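Local coordinates for protein putative peptidase (Chlamydophila abortus, PDB 3CE2) that is probably a zinc-dependent oligopeptidase of the M3B family, cleaving short bioactive peptides, at residues L336-Y348 / T434-K446. Sequence-based numbering, arbitrary orientation.
Sequences LIYTSLSPLGTEY and TLNEMLLMDSMLK
The helix that follows Glu-430, the third protein ligand of the zinc ion also bound by His-402 and His-406, packs through Leu-439, Asn-436 and Ser-443 against the turn between helices 330-340 and 345-357. Segments 336-340 and 434-446 run nearly perpendicular, and small residues let them close: Ser-340 and Ser-443 meet with their CB atoms 3.9 Å apart. Ser-443 OG donates to Ser-340 O (2.7 Å) in the carbonyl plane, on a lone pair, satisfying a carbonyl at the end of its helix. Leu-439, its CG anti to the backbone N (chi1 -170°), reaches into the turn: CD1 meets Pro-343 CG, while CD2 lies 3.5 Å from Leu-344 CG and also touches Leu-341 CD2. As in other M3 peptidases, the HExxH helix, here 394-416, carries two of these zinc ligands. Asn-436 links it to helix 345-357: ND2 donates to Ala-401 O and, almost straight (164°), to Tyr-348 OH (3.1 Å). The phenol approaches from the opposite direction; its OH lies close to the amide plane of Asn-436, and ND2 sits at the ring's edge, with ring and amide planes 88° apart. Leu-344 CD1 covers one ring face near its rim and also packs against Asn-436 OD1, an apolar wall beside the buried polar pair.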
# COMPACT_ATOMS: atom_id res chain seq x y z
N LEU A 336 -17.01 -16.31 11.40
CA LEU A 336 -15.94 -15.75 12.20
C LEU A 336 -15.82 -14.24 11.94
O LEU A 336 -15.84 -13.43 12.88
CB LEU A 336 -14.63 -16.47 11.90
CG LEU A 336 -13.54 -16.34 12.96
CD1 LEU A 336 -14.11 -16.64 14.35
CD2 LEU A 336 -12.37 -17.26 12.64
N ILE A 337 -15.70 -13.87 10.67
CA ILE A 337 -15.64 -12.46 10.30
C ILE A 337 -16.82 -11.74 10.94
O ILE A 337 -16.65 -10.74 11.64
CB ILE A 337 -15.73 -12.27 8.77
CG1 ILE A 337 -14.47 -12.80 8.09
CG2 ILE A 337 -15.93 -10.81 8.42
CD1 ILE A 337 -13.23 -12.29 8.73
N TYR A 338 -18.01 -12.28 10.70
CA TYR A 338 -19.25 -11.67 11.13
C TYR A 338 -19.25 -11.30 12.62
O TYR A 338 -19.64 -10.21 13.00
CB TYR A 338 -20.42 -12.58 10.79
CG TYR A 338 -21.76 -11.93 10.97
CD1 TYR A 338 -22.30 -11.13 9.98
CD2 TYR A 338 -22.49 -12.12 12.14
CE1 TYR A 338 -23.54 -10.54 10.14
CE2 TYR A 338 -23.73 -11.52 12.31
CZ TYR A 338 -24.24 -10.74 11.31
OH TYR A 338 -25.47 -10.13 11.47
N THR A 339 -18.81 -12.21 13.47
CA THR A 339 -18.78 -11.87 14.89
C THR A 339 -17.57 -11.02 15.24
O THR A 339 -17.64 -10.18 16.13
CB THR A 339 -18.82 -13.12 15.80
OG1 THR A 339 -17.75 -14.01 15.46
CG2 THR A 339 -20.17 -13.85 15.66
N SER A 340 -16.46 -11.25 14.55
CA SER A 340 -15.22 -10.53 14.85
C SER A 340 -15.27 -9.04 14.52
O SER A 340 -14.63 -8.23 15.19
CB SER A 340 -14.05 -11.16 14.12
OG SER A 340 -13.79 -12.46 14.62
N LEU A 341 -16.02 -8.69 13.49
CA LEU A 341 -16.07 -7.31 13.07
C LEU A 341 -17.28 -6.58 13.65
O LEU A 341 -17.48 -5.39 13.36
CB LEU A 341 -16.04 -7.21 11.55
CG LEU A 341 -14.83 -7.87 10.87
CD1 LEU A 341 -14.80 -7.53 9.40
CD2 LEU A 341 -13.53 -7.47 11.53
N SER A 342 -18.07 -7.26 14.49
CA SER A 342 -19.29 -6.63 15.03
C SER A 342 -19.13 -5.21 15.61
O SER A 342 -20.06 -4.40 15.54
CB SER A 342 -20.05 -7.55 16.01
OG SER A 342 -19.29 -7.87 17.16
N PRO A 343 -17.98 -4.88 16.20
CA PRO A 343 -17.87 -3.48 16.61
C PRO A 343 -17.98 -2.48 15.45
O PRO A 343 -18.08 -1.28 15.69
CB PRO A 343 -16.49 -3.40 17.25
CG PRO A 343 -16.21 -4.79 17.68
CD PRO A 343 -16.80 -5.66 16.59
N LEU A 344 -17.96 -2.95 14.21
CA LEU A 344 -18.14 -2.04 13.08
C LEU A 344 -19.61 -1.83 12.79
O LEU A 344 -19.99 -1.08 11.88
CB LEU A 344 -17.42 -2.56 11.85
CG LEU A 344 -15.90 -2.65 11.98
CD1 LEU A 344 -15.30 -3.03 10.66
CD2 LEU A 344 -15.33 -1.34 12.45
N GLY A 345 -20.46 -2.49 13.58
CA GLY A 345 -21.88 -2.26 13.48
C GLY A 345 -22.64 -3.26 12.62
O GLY A 345 -22.11 -3.80 11.65
N THR A 346 -23.89 -3.48 13.00
CA THR A 346 -24.79 -4.38 12.30
C THR A 346 -24.76 -4.14 10.80
O THR A 346 -24.71 -5.09 10.01
CB THR A 346 -26.24 -4.18 12.81
OG1 THR A 346 -26.29 -4.53 14.19
CG2 THR A 346 -27.21 -5.06 12.06
N GLU A 347 -24.79 -2.88 10.40
CA GLU A 347 -24.94 -2.57 8.99
C GLU A 347 -23.72 -2.95 8.17
O GLU A 347 -23.87 -3.56 7.12
CB GLU A 347 -25.29 -1.10 8.80
CG GLU A 347 -26.43 -0.67 9.70
CD GLU A 347 -27.36 0.30 9.00
OE1 GLU A 347 -27.29 0.39 7.76
OE2 GLU A 347 -28.17 0.97 9.69
N TYR A 348 -22.53 -2.59 8.66
CA TYR A 348 -21.28 -2.99 8.01
C TYR A 348 -21.22 -4.50 7.90
O TYR A 348 -21.00 -5.05 6.83
CB TYR A 348 -20.08 -2.52 8.82
CG TYR A 348 -18.75 -2.76 8.15
CD1 TYR A 348 -18.08 -1.73 7.52
CD2 TYR A 348 -18.16 -4.02 8.17
CE1 TYR A 348 -16.86 -1.94 6.91
CE2 TYR A 348 -16.93 -4.25 7.55
CZ TYR A 348 -16.28 -3.20 6.91
OH TYR A 348 -15.06 -3.38 6.29
N THR A 434 -6.21 -2.93 7.13
CA THR A 434 -5.39 -3.14 8.31
C THR A 434 -6.26 -3.14 9.55
O THR A 434 -6.14 -4.03 10.40
CB THR A 434 -4.28 -2.08 8.41
OG1 THR A 434 -3.33 -2.28 7.36
CG2 THR A 434 -3.56 -2.19 9.73
N LEU A 435 -7.16 -2.17 9.63
CA LEU A 435 -8.12 -2.12 10.74
C LEU A 435 -8.91 -3.43 10.84
O LEU A 435 -9.04 -3.98 11.93
CB LEU A 435 -9.06 -0.93 10.62
CG LEU A 435 -10.09 -0.73 11.75
CD1 LEU A 435 -10.40 0.75 11.99
CD2 LEU A 435 -11.38 -1.50 11.52
N ASN A 436 -9.42 -3.94 9.73
CA ASN A 436 -10.07 -5.25 9.76
C ASN A 436 -9.17 -6.39 10.26
O ASN A 436 -9.60 -7.20 11.06
CB ASN A 436 -10.70 -5.61 8.41
CG ASN A 436 -12.02 -4.92 8.18
OD1 ASN A 436 -12.45 -4.10 8.99
ND2 ASN A 436 -12.67 -5.23 7.07
N GLU A 437 -7.92 -6.46 9.80
CA GLU A 437 -7.02 -7.50 10.28
C GLU A 437 -6.94 -7.40 11.78
O GLU A 437 -7.07 -8.39 12.47
CB GLU A 437 -5.61 -7.31 9.75
CG GLU A 437 -5.33 -7.95 8.41
CD GLU A 437 -4.07 -7.38 7.76
OE1 GLU A 437 -2.96 -7.66 8.25
OE2 GLU A 437 -4.20 -6.63 6.76
N MET A 438 -6.70 -6.18 12.27
CA MET A 438 -6.46 -5.94 13.70
C MET A 438 -7.67 -6.25 14.56
O MET A 438 -7.56 -6.90 15.59
CB MET A 438 -5.98 -4.50 13.92
CG MET A 438 -4.59 -4.25 13.32
SD MET A 438 -3.29 -5.08 14.27
CE MET A 438 -2.27 -5.77 12.98
N LEU A 439 -8.82 -5.78 14.13
CA LEU A 439 -10.09 -6.09 14.77
C LEU A 439 -10.28 -7.60 14.89
O LEU A 439 -10.66 -8.09 15.94
CB LEU A 439 -11.22 -5.50 13.94
CG LEU A 439 -12.63 -5.50 14.52
CD1 LEU A 439 -12.66 -5.32 16.06
CD2 LEU A 439 -13.47 -4.43 13.80
N LEU A 440 -10.06 -8.33 13.81
CA LEU A 440 -10.24 -9.78 13.83
C LEU A 440 -9.40 -10.43 14.95
O LEU A 440 -9.93 -11.14 15.80
CB LEU A 440 -9.89 -10.36 12.47
CG LEU A 440 -9.69 -11.86 12.36
CD1 LEU A 440 -11.00 -12.57 12.34
CD2 LEU A 440 -8.89 -12.22 11.11
N MET A 441 -8.10 -10.17 14.96
CA MET A 441 -7.22 -10.60 16.05
C MET A 441 -7.69 -10.10 17.43
O MET A 441 -7.76 -10.87 18.39
CB MET A 441 -5.77 -10.17 15.79
CG MET A 441 -5.02 -11.01 14.77
SD MET A 441 -3.45 -10.19 14.33
CE MET A 441 -3.10 -10.99 12.77
N ASP A 442 -8.03 -8.84 17.55
CA ASP A 442 -8.57 -8.35 18.80
C ASP A 442 -9.75 -9.18 19.31
O ASP A 442 -9.79 -9.58 20.47
CB ASP A 442 -9.02 -6.91 18.69
CG ASP A 442 -9.41 -6.34 20.02
OD1 ASP A 442 -8.48 -6.10 20.82
OD2 ASP A 442 -10.62 -6.14 20.29
N SER A 443 -10.72 -9.43 18.43
CA SER A 443 -11.91 -10.17 18.80
C SER A 443 -11.62 -11.62 19.12
O SER A 443 -12.25 -12.19 20.01
CB SER A 443 -12.95 -10.12 17.70
OG SER A 443 -13.46 -8.81 17.55
N MET A 444 -10.67 -12.22 18.38
CA MET A 444 -10.33 -13.63 18.58
C MET A 444 -9.64 -13.85 19.92
O MET A 444 -9.80 -14.90 20.52
CB MET A 444 -9.48 -14.19 17.44
CG MET A 444 -10.26 -14.48 16.19
SD MET A 444 -9.26 -15.25 14.91
CE MET A 444 -9.23 -16.94 15.53
N LEU A 445 -8.86 -12.87 20.37
CA LEU A 445 -8.25 -12.93 21.69
C LEU A 445 -9.30 -12.94 22.76
O LEU A 445 -9.33 -13.83 23.60
CB LEU A 445 -7.42 -11.70 21.95
CG LEU A 445 -6.05 -11.67 21.32
CD1 LEU A 445 -5.33 -10.47 21.89
CD2 LEU A 445 -5.35 -12.99 21.66
N LYS A 446 -10.15 -11.92 22.75
CA LYS A 446 -11.27 -11.84 23.66
C LYS A 446 -12.01 -13.16 23.70
O LYS A 446 -12.43 -13.59 24.76
CB LYS A 446 -12.22 -10.73 23.23
CG LYS A 446 -11.77 -9.32 23.62
CD LYS A 446 -12.76 -8.26 23.08
CE LYS A 446 -12.50 -6.85 23.67
NZ LYS A 446 -11.04 -6.46 23.66